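Local coordinates for protein Exo-1,5-alpha-L-arabinofuranobiosidase (Gibberella zeae, PDB 2YDT) that probably hydrolyses the alpha-1,5 linkages of arabinan from a chain end, releasing arabinobiose as an exo-acting glycoside hydrolase, at residues N22-Q27 against E46-E51; T152-P157 against L168-Q173; D240-V245 against G269-G274. One frame throughout, in Å; residues are numbered along the deposited sequence.

Overall arrangement
The chain forms a six-bladed beta-propeller, each blade an antiparallel sheet of four strands. The contacts follow one another along the chain, and none touches another. Contact 1 joins the loop entering strand 28-35 to the exit of strand 41-47, and contact 2 pairs strands 154-162 and 165-172 in another blade. Contact 3 links the loop before strand 245-250 to the loop leading into the next blade at strand 277-281. The centres of contacts 1 and 2 lie about 22 Å apart, of contacts 2 and 3 about 21 Å, of contacts 1 and 3 about 29 Å. Contacts 1 and 2 both bring residues to the arabinofuranose pocket; contact 2 also supplies four residues of the iminosugar site.

Contact 1. Residues N22-Q27 against E46-E51; sequences NYRDPQ and ENYSPE. With AHR (alpha-L-arabinofuranose), chain C.
Arg24 turns one edge of its guanidinium to the opposing backbone, where Ser49 O accepts from Arg24 NE and, at 2.9 Å, from Arg24 NH2. That oxygen lies in the guanidinium plane, while the two nitrogens reach it from the same face of its carbonyl. A bend in the arginine chain at chi3 (-69°) allows this side-on grip. Among backbone groups, Arg24 N bonds to Tyr48 O at 2.9 Å and Tyr48 N to Gln27 O at 3.0 Å, so both polar backbone atoms of Tyr48, the centre of an inverse gamma turn, are held by the facing loop.

Asn47 ND2 donates to Tyr23 OH over 3.2 Å, the hydroxyl tilted from the amide plane; Asn47 OD1, near the ring edge, is taken by Trp45 NE1. Glu51 OE1 lies over a face of the guanidinium, a long salt bridge through charge alone; its stronger partner is Ser114 OG, and Arg85 forms a further salt bridge.

The contact sits in one propeller blade: residues 22-27 lead into strand 28-35, and residues 46-51 carry the chain out of the adjacent strand 41-47.

Two CH-pi contacts pack the rings. Ser49 CA stands 3.8 Å from the centroid of the Tyr23 ring, and Pro26 CD, behind a cis peptide bond, 3.7 Å from that of Tyr48. On the sugar side, Tyr48 OH donates to Glu46 OE1 from above the carboxylate plane (2.6 Å). Glu46 OE2 in turn accepts from the arabinofuranose O5 at 2.6 Å and from Gln87 N.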
loop_
_atom_site.group_PDB
_atom_site.type_symbol
_atom_site.label_atom_id
_atom_site.label_comp_id
_atom_site.label_asym_id
_atom_site.label_seq_id
_atom_site.Cartn_x
_atom_site.Cartn_y
_atom_site.Cartn_z
ATOM N N ASN A 22 -8.037 -23.737 8.634
ATOM C CA ASN A 22 -7.516 -23.530 9.984
ATOM C C ASN A 22 -6.617 -22.291 10.142
ATOM O O ASN A 22 -6.116 -22.008 11.254
ATOM C CB ASN A 22 -6.709 -24.775 10.411
ATOM C CG ASN A 22 -5.527 -25.038 9.508
ATOM O OD1 ASN A 22 -5.684 -25.194 8.286
ATOM N ND2 ASN A 22 -4.305 -25.106 10.092
ATOM N N TYR A 23 -6.385 -21.520 9.079
ATOM C CA TYR A 23 -5.672 -20.250 9.246
ATOM C C TYR A 23 -6.445 -19.323 10.173
ATOM O O TYR A 23 -7.688 -19.394 10.269
ATOM C CB TYR A 23 -5.429 -19.567 7.872
ATOM C CG TYR A 23 -4.144 -19.936 7.178
ATOM C CD1 TYR A 23 -3.516 -21.151 7.376
ATOM C CD2 TYR A 23 -3.570 -19.040 6.271
ATOM C CE1 TYR A 23 -2.327 -21.435 6.732
ATOM C CE2 TYR A 23 -2.390 -19.338 5.618
ATOM C CZ TYR A 23 -1.768 -20.509 5.863
ATOM O OH TYR A 23 -0.583 -20.791 5.199
ATOM N N ARG A 24 -5.722 -18.510 10.929
ATOM C CA ARG A 24 -6.306 -17.591 11.910
ATOM C C ARG A 24 -6.979 -16.392 11.267
ATOM O O ARG A 24 -6.383 -15.758 10.432
ATOM C CB ARG A 24 -5.218 -17.125 12.873
ATOM C CG ARG A 24 -4.550 -18.263 13.642
ATOM C CD ARG A 24 -3.328 -17.806 14.479
ATOM N NE ARG A 24 -2.203 -17.407 13.647
ATOM C CZ ARG A 24 -1.868 -16.143 13.343
ATOM N NH1 ARG A 24 -2.510 -15.097 13.877
ATOM N NH2 ARG A 24 -0.814 -15.927 12.531
ATOM N N ASP A 25 -8.193 -16.068 11.692
ATOM C CA ASP A 25 -8.958 -14.879 11.226
ATOM C C ASP A 25 -8.050 -13.652 11.274
ATOM O O ASP A 25 -7.374 -13.397 12.312
ATOM C CB ASP A 25 -10.113 -14.704 12.197
ATOM C CG ASP A 25 -11.176 -13.752 11.733
ATOM O OD1 ASP A 25 -11.324 -13.447 10.543
ATOM O OD2 ASP A 25 -11.947 -13.368 12.637
ATOM N N PRO A 26 -7.957 -12.894 10.150
ATOM C CA PRO A 26 -8.728 -12.949 8.885
ATOM C C PRO A 26 -8.181 -13.883 7.808
ATOM O O PRO A 26 -8.726 -13.908 6.701
ATOM C CB PRO A 26 -8.661 -11.502 8.405
ATOM C CG PRO A 26 -7.281 -11.086 8.794
ATOM C CD PRO A 26 -7.069 -11.709 10.158
ATOM N N GLN A 27 -7.100 -14.607 8.109
ATOM C CA GLN A 27 -6.528 -15.670 7.274
ATOM C C GLN A 27 -5.576 -15.117 6.226
ATOM O O GLN A 27 -4.421 -15.520 6.157
ATOM C CB GLN A 27 -7.584 -16.631 6.698
ATOM C CG GLN A 27 -8.500 -17.239 7.760
ATOM C CD GLN A 27 -9.410 -18.294 7.193
ATOM O OE1 GLN A 27 -10.128 -18.019 6.247
ATOM N NE2 GLN A 27 -9.375 -19.526 7.747
ATOM N N GLU A 46 -0.512 -10.548 3.776
ATOM C CA GLU A 46 -0.384 -11.029 5.181
ATOM C C GLU A 46 -0.970 -12.424 5.244
ATOM O O GLU A 46 -2.128 -12.616 4.900
ATOM C CB GLU A 46 -1.155 -10.145 6.154
ATOM C CG GLU A 46 -0.676 -8.709 6.226
ATOM C CD GLU A 46 -1.557 -7.777 7.049
ATOM O OE1 GLU A 46 -2.641 -8.156 7.492
ATOM O OE2 GLU A 46 -1.129 -6.624 7.221
ATOM N N ASN A 47 -0.201 -13.394 5.753
ATOM C CA ASN A 47 -0.572 -14.806 5.723
ATOM C C ASN A 47 -0.637 -15.316 7.162
ATOM O O ASN A 47 0.382 -15.442 7.851
ATOM C CB ASN A 47 0.499 -15.527 4.903
ATOM C CG ASN A 47 0.123 -16.952 4.518
ATOM O OD1 ASN A 47 -0.766 -17.140 3.689
ATOM N ND2 ASN A 47 0.853 -17.952 5.066
ATOM N N TYR A 48 -1.858 -15.487 7.656
ATOM C CA TYR A 48 -2.125 -15.709 9.091
ATOM C C TYR A 48 -2.104 -17.215 9.397
ATOM O O TYR A 48 -3.075 -17.796 9.890
ATOM C CB TYR A 48 -3.433 -15.062 9.543
ATOM C CG TYR A 48 -3.459 -13.552 9.546
ATOM C CD1 TYR A 48 -3.426 -12.846 10.729
ATOM C CD2 TYR A 48 -3.507 -12.820 8.354
ATOM C CE1 TYR A 48 -3.440 -11.446 10.767
ATOM C CE2 TYR A 48 -3.514 -11.428 8.380
ATOM C CZ TYR A 48 -3.488 -10.738 9.583
ATOM O OH TYR A 48 -3.487 -9.358 9.624
ATOM N N SER A 49 -0.932 -17.786 9.216
ATOM C CA SER A 49 -0.750 -19.223 9.440
ATOM C C SER A 49 -0.640 -19.529 10.936
ATOM O O SER A 49 -0.290 -18.688 11.730
ATOM C CB SER A 49 0.479 -19.718 8.677
ATOM O OG SER A 49 1.627 -18.993 9.071
ATOM N N PRO A 50 -0.959 -20.779 11.330
ATOM C CA PRO A 50 -0.753 -21.186 12.725
ATOM C C PRO A 50 0.741 -21.309 13.005
ATOM O O PRO A 50 1.458 -21.925 12.223
ATOM C CB PRO A 50 -1.444 -22.579 12.792
ATOM C CG PRO A 50 -2.068 -22.783 11.452
ATOM C CD PRO A 50 -1.421 -21.880 10.477
ATOM N N GLU A 51 1.186 -20.746 14.137
ATOM C CA GLU A 51 2.590 -20.621 14.477
ATOM C C GLU A 51 2.958 -21.564 15.653
ATOM O O GLU A 51 2.165 -21.701 16.530
ATOM C CB GLU A 51 2.866 -19.196 14.915
ATOM C CG GLU A 51 2.765 -18.195 13.766
ATOM C CD GLU A 51 3.043 -16.779 14.212
ATOM O OE1 GLU A 51 2.186 -16.232 14.931
ATOM O OE2 GLU A 51 4.125 -16.240 13.858
HETATM O O5 AHR C . -2.587 -4.885 8.543
HETATM C C5 AHR C . -3.246 -5.473 9.678
HETATM C C4 AHR C . -4.003 -4.443 10.479
HETATM O O4 AHR C . -3.158 -3.464 11.051
HETATM C C3 AHR C . -4.696 -5.035 11.721
HETATM O O3 AHR C . -5.954 -5.692 11.422
HETATM C C2 AHR C . -4.948 -3.795 12.544
HETATM O O2 AHR C . -5.011 -4.001 13.963
HETATM C C1 AHR C . -3.790 -2.908 12.174
#

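Contact 2. Residues T152-P157 against L168-Q173; sequences TPVWEP and LYYSDQ. With EDG (1,4-dideoxy-1,4-imino-L-arabinitol), chain B; SO4 (sulfate ion), chain E.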
loop_
_atom_site.group_PDB
_atom_site.type_symbol
_atom_site.label_atom_id
_atom_site.label_comp_id
_atom_site.label_asym_id
_atom_site.label_seq_id
_atom_site.Cartn_x
_atom_site.Cartn_y
_atom_site.Cartn_z
ATOM N N THR A 152 2.503 3.030 20.911
ATOM C CA THR A 152 3.543 3.592 20.053
ATOM C C THR A 152 3.949 2.751 18.801
ATOM O O THR A 152 5.117 2.830 18.364
ATOM C CB THR A 152 4.813 3.867 20.871
ATOM O OG1 THR A 152 5.319 2.650 21.419
ATOM C CG2 THR A 152 4.525 4.828 22.017
ATOM N N PRO A 153 3.021 2.014 18.173
ATOM C CA PRO A 153 3.466 1.255 16.994
ATOM C C PRO A 153 3.786 2.075 15.749
ATOM O O PRO A 153 3.367 3.224 15.612
ATOM C CB PRO A 153 2.293 0.311 16.711
ATOM C CG PRO A 153 1.098 1.082 17.205
ATOM C CD PRO A 153 1.602 1.776 18.457
ATOM N N VAL A 154 4.488 1.425 14.836
ATOM C CA VAL A 154 4.657 1.892 13.473
ATOM C C VAL A 154 4.009 0.893 12.532
ATOM O O VAL A 154 3.878 -0.306 12.858
ATOM C CB VAL A 154 6.163 2.094 13.139
ATOM C CG1 VAL A 154 6.750 3.218 14.036
ATOM C CG2 VAL A 154 6.970 0.788 13.291
ATOM N N TRP A 155 3.634 1.367 11.342
ATOM C CA TRP A 155 2.870 0.536 10.409
ATOM C C TRP A 155 3.044 0.950 8.960
ATOM O O TRP A 155 3.349 2.096 8.647
ATOM C CB TRP A 155 1.370 0.665 10.632
ATOM C CG TRP A 155 0.796 0.852 12.036
ATOM C CD1 TRP A 155 0.555 2.062 12.682
ATOM C CD2 TRP A 155 0.211 -0.153 12.859
ATOM N NE1 TRP A 155 -0.095 1.830 13.861
ATOM C CE2 TRP A 155 -0.347 0.492 13.986
ATOM C CE3 TRP A 155 0.113 -1.543 12.761
ATOM C CZ2 TRP A 155 -1.066 -0.226 14.979
ATOM C CZ3 TRP A 155 -0.544 -2.250 13.748
ATOM C CH2 TRP A 155 -1.119 -1.598 14.852
ATOM N N GLU A 156 2.748 0.016 8.075
ATOM C CA GLU A 156 2.303 0.340 6.697
ATOM C C GLU A 156 3.325 1.034 5.800
ATOM O O GLU A 156 3.050 2.144 5.274
ATOM C CB GLU A 156 0.975 1.151 6.735
ATOM C CG GLU A 156 -0.189 0.314 7.327
ATOM C CD GLU A 156 -1.233 1.066 8.164
ATOM O OE1 GLU A 156 -1.100 2.274 8.420
ATOM O OE2 GLU A 156 -2.216 0.380 8.556
ATOM N N PRO A 157 4.480 0.390 5.572
ATOM C CA PRO A 157 5.480 1.000 4.679
ATOM C C PRO A 157 5.052 1.160 3.231
ATOM O O PRO A 157 4.387 0.287 2.655
ATOM C CB PRO A 157 6.678 0.053 4.761
ATOM C CG PRO A 157 6.028 -1.301 5.085
ATOM C CD PRO A 157 4.894 -0.951 6.032
ATOM N N LEU A 168 10.892 5.899 2.293
ATOM C CA LEU A 168 9.986 4.938 2.906
ATOM C C LEU A 168 9.045 5.720 3.783
ATOM O O LEU A 168 9.435 6.288 4.799
ATOM C CB LEU A 168 10.746 3.855 3.677
ATOM C CG LEU A 168 9.949 2.610 4.038
ATOM C CD1 LEU A 168 10.870 1.413 4.317
ATOM C CD2 LEU A 168 9.048 2.884 5.247
ATOM N N TYR A 169 7.779 5.748 3.346
ATOM C CA TYR A 169 6.672 6.421 4.023
ATOM C C TYR A 169 5.952 5.433 4.899
ATOM O O TYR A 169 5.764 4.277 4.518
ATOM C CB TYR A 169 5.664 6.920 2.992
ATOM C CG TYR A 169 6.178 7.927 1.992
ATOM C CD1 TYR A 169 6.090 9.301 2.242
ATOM C CD2 TYR A 169 6.657 7.530 0.772
ATOM C CE1 TYR A 169 6.542 10.235 1.314
ATOM C CE2 TYR A 169 7.127 8.459 -0.146
ATOM C CZ TYR A 169 7.043 9.792 0.127
ATOM O OH TYR A 169 7.489 10.698 -0.828
ATOM N N TYR A 170 5.551 5.857 6.105
ATOM C CA TYR A 170 4.791 4.989 6.965
ATOM C C TYR A 170 3.920 5.746 7.978
ATOM O O TYR A 170 3.894 6.993 7.966
ATOM C CB TYR A 170 5.745 3.995 7.650
ATOM C CG TYR A 170 6.856 4.589 8.511
ATOM C CD1 TYR A 170 6.739 4.644 9.900
ATOM C CD2 TYR A 170 8.053 5.023 7.942
ATOM C CE1 TYR A 170 7.768 5.081 10.699
ATOM C CE2 TYR A 170 9.096 5.499 8.749
ATOM C CZ TYR A 170 8.935 5.528 10.126
ATOM O OH TYR A 170 9.970 5.983 10.956
ATOM N N SER A 171 3.176 4.987 8.778
ATOM C CA SER A 171 2.288 5.455 9.846
ATOM C C SER A 171 2.986 5.306 11.189
ATOM O O SER A 171 3.598 4.270 11.456
ATOM C CB SER A 171 0.987 4.639 9.856
ATOM O OG SER A 171 0.374 4.602 8.566
ATOM N N ASP A 172 2.861 6.313 12.068
ATOM C CA ASP A 172 3.733 6.408 13.258
ATOM C C ASP A 172 2.923 6.873 14.440
ATOM O O ASP A 172 2.419 8.031 14.450
ATOM C CB ASP A 172 4.847 7.376 12.935
ATOM C CG ASP A 172 5.955 7.444 13.983
ATOM O OD1 ASP A 172 5.857 6.748 15.011
ATOM O OD2 ASP A 172 6.937 8.177 13.706
ATOM N N GLN A 173 2.863 6.031 15.475
ATOM C CA GLN A 173 2.189 6.392 16.730
ATOM C C GLN A 173 3.165 6.767 17.838
ATOM O O GLN A 173 2.741 6.945 18.971
ATOM C CB GLN A 173 1.284 5.232 17.255
ATOM C CG GLN A 173 0.111 4.918 16.327
ATOM C CD GLN A 173 -0.977 4.006 16.893
ATOM O OE1 GLN A 173 -1.516 3.192 16.135
ATOM N NE2 GLN A 173 -1.333 4.154 18.203
HETATM O "O2'" EDG B . -2.932 3.681 9.694
HETATM C "C2'" EDG B . -3.824 2.982 10.608
HETATM C "C1'" EDG B . -4.850 2.195 9.818
HETATM N "N4'" EDG B . -4.536 0.784 10.077
HETATM C "C3'" EDG B . -3.098 1.975 11.511
HETATM O "O3'" EDG B . -2.984 2.392 12.890
HETATM C "C4'" EDG B . -3.964 0.705 11.416
HETATM C "C5'" EDG B . -3.248 -0.592 11.679
HETATM O "O5'" EDG B . -4.239 -1.599 11.818
HETATM S S SO4 E . 3.742 0.785 23.769
HETATM O O1 SO4 E . 4.673 -0.344 23.819
HETATM O O2 SO4 E . 4.489 2.024 23.799
HETATM O O3 SO4 E . 2.919 0.664 22.581
HETATM O O4 SO4 E . 2.892 0.778 24.988
#
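Trp155 presents its indole edge to Gln173, and NE1 donates to Gln173 OE1 over 3.0 Å with the oxygen in the ring plane. The amide is turned 38° from the indole. Extended beyond CG, the Gln173 chain runs past the Pro153 ring to reach this edge; Arg209 NH2 also donates to its OE1, while its NE2 goes to Asn148 O, which should fix the rotation of the amide. Pro153 CB lies 3.7 Å above one face of the Trp155 indole, offset toward the rim, and the iminosugar C5' lies over the centre of the opposite face at 3.5 Å. Trp155 also touches the arabinofuranose.

The positive phi of Glu156 (65°) breaks the alternation of the strand, consistent with its side chain and that of Trp155 both reaching the iminosugar. Ser171 OG meets Glu156 OE1 at 2.8 Å, nearly in line with the carboxylate C-O bond, and accepts a hydrogen bond from Met212 N. The same OE1 accepts from the iminosugar O2' at 2.6 Å; Ser171, itself a pocket residue, thus shares OE1 with the ligand hydroxyl and probably fixes the carboxylate's rotation. Glu156 OE2 lies 2.8 Å from the ring nitrogen N4'.

Val154 and Asp172 run alongside each other on the face opposite Trp155 and Ser171. Val154 CG1 also packs against CE1 of Tyr170 (4.0 Å), a residue whose hydroxyl is bonded to Gln186 and Arg174.

Trp155 and Ser171 form an antiparallel hydrogen-bonded pair, beside the non-hydrogen-bonded pair of Val154 and Asp172. This is the hairpin of the first two strands of a propeller blade, and its strand ends line the iminosugar site, as expected where blades converge on a central pocket.

Contact 3. Residues D240-V245 against G269-G274; sequences DYWFPV and GTTPAG
Phe243 and Gly274 join the two loops through the backbone, Gly274 N donating to Phe243 O at 2.8 Å. A second backbone bond, from Val245 N to Pro272 O, is almost straight at 177° and 3.0 Å long. Together they bridge the chains at Pro244 and Ala273, whose CA atoms come within 4.0 Å of each other. It is a single bridge, not an extended pairing, and the two backbones pass each other at 100°. Ala273 CA adds a CH...O contact to Phe243 O at 3.3 Å, placing that carbonyl against two neighbouring residues.

Apolar contacts flank the bridge. With CG set between its backbone N and carbonyl carbon (chi1 72°), Trp242 carries its six-membered ring toward the other loop. There Thr271 meets the indole edge, CB in the ring plane and OG1 3.7 Å from Trp242 CZ3, with the threonine standing across the indole. Trp242 CE3 touches the Ala273 methyl at 4.1 Å, and Pro244 CD of its own segment lies over one indole face. The indole nitrogen turns back to the start of its own loop, donating to Pro233 O. Beyond the bridge, the CG2 branch of Val245 packs on Pro272 CB at 4.1 Å.

The contact packs a loop inside one blade against the linker to the next. Val245 begins strand 245-250, with Val226 of strand 223-230 and Ile264 beside its side chain. Pro272 rests on Ile264 and on Phe301 of strand 300-303, and Gly274 pairs with Gly295 as the chain heads for strand 277-281.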
loop_
_atom_site.group_PDB
_atom_site.type_symbol
_atom_site.label_atom_id
_atom_site.label_comp_id
_atom_site.label_asym_id
_atom_site.label_seq_id
_atom_site.Cartn_x
_atom_site.Cartn_y
_atom_site.Cartn_z
ATOM N N ASP A 240 -19.524 9.108 14.661
ATOM C CA ASP A 240 -18.815 10.179 15.340
ATOM C C ASP A 240 -17.342 10.269 14.885
ATOM O O ASP A 240 -16.611 11.151 15.338
ATOM C CB ASP A 240 -18.877 9.970 16.857
ATOM C CG ASP A 240 -20.285 10.175 17.425
ATOM O OD1 ASP A 240 -20.950 11.169 17.047
ATOM O OD2 ASP A 240 -20.710 9.336 18.244
ATOM N N TYR A 241 -16.916 9.357 14.013
ATOM C CA TYR A 241 -15.476 9.258 13.620
ATOM C C TYR A 241 -15.389 8.447 12.308
ATOM O O TYR A 241 -15.971 7.360 12.210
ATOM C CB TYR A 241 -14.675 8.582 14.740
ATOM C CG TYR A 241 -13.151 8.714 14.654
ATOM C CD1 TYR A 241 -12.471 9.641 15.420
ATOM C CD2 TYR A 241 -12.418 7.935 13.781
ATOM C CE1 TYR A 241 -11.086 9.777 15.330
ATOM C CE2 TYR A 241 -11.043 8.063 13.688
ATOM C CZ TYR A 241 -10.383 8.960 14.481
ATOM O OH TYR A 241 -9.020 9.106 14.390
ATOM N N TRP A 242 -14.703 8.969 11.292
ATOM C CA TRP A 242 -14.542 8.223 10.069
ATOM C C TRP A 242 -13.166 8.477 9.431
ATOM O O TRP A 242 -12.347 9.210 10.012
ATOM C CB TRP A 242 -15.683 8.485 9.071
ATOM C CG TRP A 242 -15.708 9.817 8.398
ATOM C CD1 TRP A 242 -15.406 11.019 8.947
ATOM C CD2 TRP A 242 -16.093 10.079 7.050
ATOM N NE1 TRP A 242 -15.539 11.999 8.025
ATOM C CE2 TRP A 242 -16.011 11.471 6.862
ATOM C CE3 TRP A 242 -16.487 9.279 5.985
ATOM C CZ2 TRP A 242 -16.287 12.078 5.646
ATOM C CZ3 TRP A 242 -16.810 9.880 4.794
ATOM C CH2 TRP A 242 -16.700 11.282 4.630
ATOM N N PHE A 243 -12.920 7.812 8.313
ATOM C CA PHE A 243 -11.605 7.764 7.664
ATOM C C PHE A 243 -11.680 8.184 6.189
ATOM O O PHE A 243 -11.254 7.464 5.287
ATOM C CB PHE A 243 -11.035 6.329 7.801
ATOM C CG PHE A 243 -10.800 5.870 9.234
ATOM C CD1 PHE A 243 -9.553 5.970 9.834
ATOM C CD2 PHE A 243 -11.843 5.337 9.981
ATOM C CE1 PHE A 243 -9.369 5.555 11.160
ATOM C CE2 PHE A 243 -11.644 4.916 11.277
ATOM C CZ PHE A 243 -10.413 5.014 11.860
ATOM N N PRO A 244 -12.153 9.409 5.904
ATOM C CA PRO A 244 -12.247 9.835 4.517
ATOM C C PRO A 244 -10.894 9.907 3.786
ATOM O O PRO A 244 -9.868 10.175 4.412
ATOM C CB PRO A 244 -12.874 11.239 4.638
ATOM C CG PRO A 244 -12.454 11.712 5.956
ATOM C CD PRO A 244 -12.516 10.482 6.841
ATOM N N VAL A 245 -10.895 9.586 2.501
ATOM C CA VAL A 245 -9.681 9.663 1.687
ATOM C C VAL A 245 -9.315 11.123 1.402
ATOM O O VAL A 245 -10.122 11.889 0.828
ATOM C CB VAL A 245 -9.767 8.832 0.412
ATOM C CG1 VAL A 245 -8.425 8.882 -0.355
ATOM C CG2 VAL A 245 -10.134 7.356 0.753
ATOM N N GLY A 269 -21.063 13.152 -5.604
ATOM C CA GLY A 269 -21.051 13.359 -4.167
ATOM C C GLY A 269 -20.481 12.218 -3.328
ATOM O O GLY A 269 -20.492 12.299 -2.109
ATOM N N THR A 270 -20.041 11.149 -3.975
ATOM C CA THR A 270 -19.516 9.974 -3.255
ATOM C C THR A 270 -18.225 10.352 -2.545
ATOM O O THR A 270 -17.361 11.007 -3.149
ATOM C CB THR A 270 -19.248 8.791 -4.189
ATOM O OG1 THR A 270 -20.478 8.409 -4.850
ATOM C CG2 THR A 270 -18.722 7.568 -3.395
ATOM N N THR A 271 -18.150 9.959 -1.269
ATOM C CA THR A 271 -17.034 10.268 -0.365
ATOM C C THR A 271 -16.266 8.968 0.012
ATOM O O THR A 271 -16.587 8.313 1.005
ATOM C CB THR A 271 -17.524 10.939 0.902
ATOM O OG1 THR A 271 -18.492 10.117 1.559
ATOM C CG2 THR A 271 -18.128 12.325 0.640
ATOM N N PRO A 272 -15.274 8.593 -0.798
ATOM C CA PRO A 272 -14.513 7.367 -0.482
ATOM C C PRO A 272 -13.847 7.499 0.871
ATOM O O PRO A 272 -13.387 8.590 1.252
ATOM C CB PRO A 272 -13.459 7.286 -1.574
ATOM C CG PRO A 272 -13.463 8.587 -2.259
ATOM C CD PRO A 272 -14.779 9.253 -2.013
ATOM N N ALA A 273 -13.804 6.369 1.589
ATOM C CA ALA A 273 -13.211 6.305 2.928
ATOM C C ALA A 273 -12.456 4.990 3.075
ATOM O O ALA A 273 -12.850 3.972 2.513
ATOM C CB ALA A 273 -14.256 6.402 4.039
ATOM N N GLY A 274 -11.392 5.053 3.872
ATOM C CA GLY A 274 -10.664 3.847 4.305
ATOM C C GLY A 274 -9.556 3.398 3.373
ATOM O O GLY A 274 -9.716 3.379 2.143
#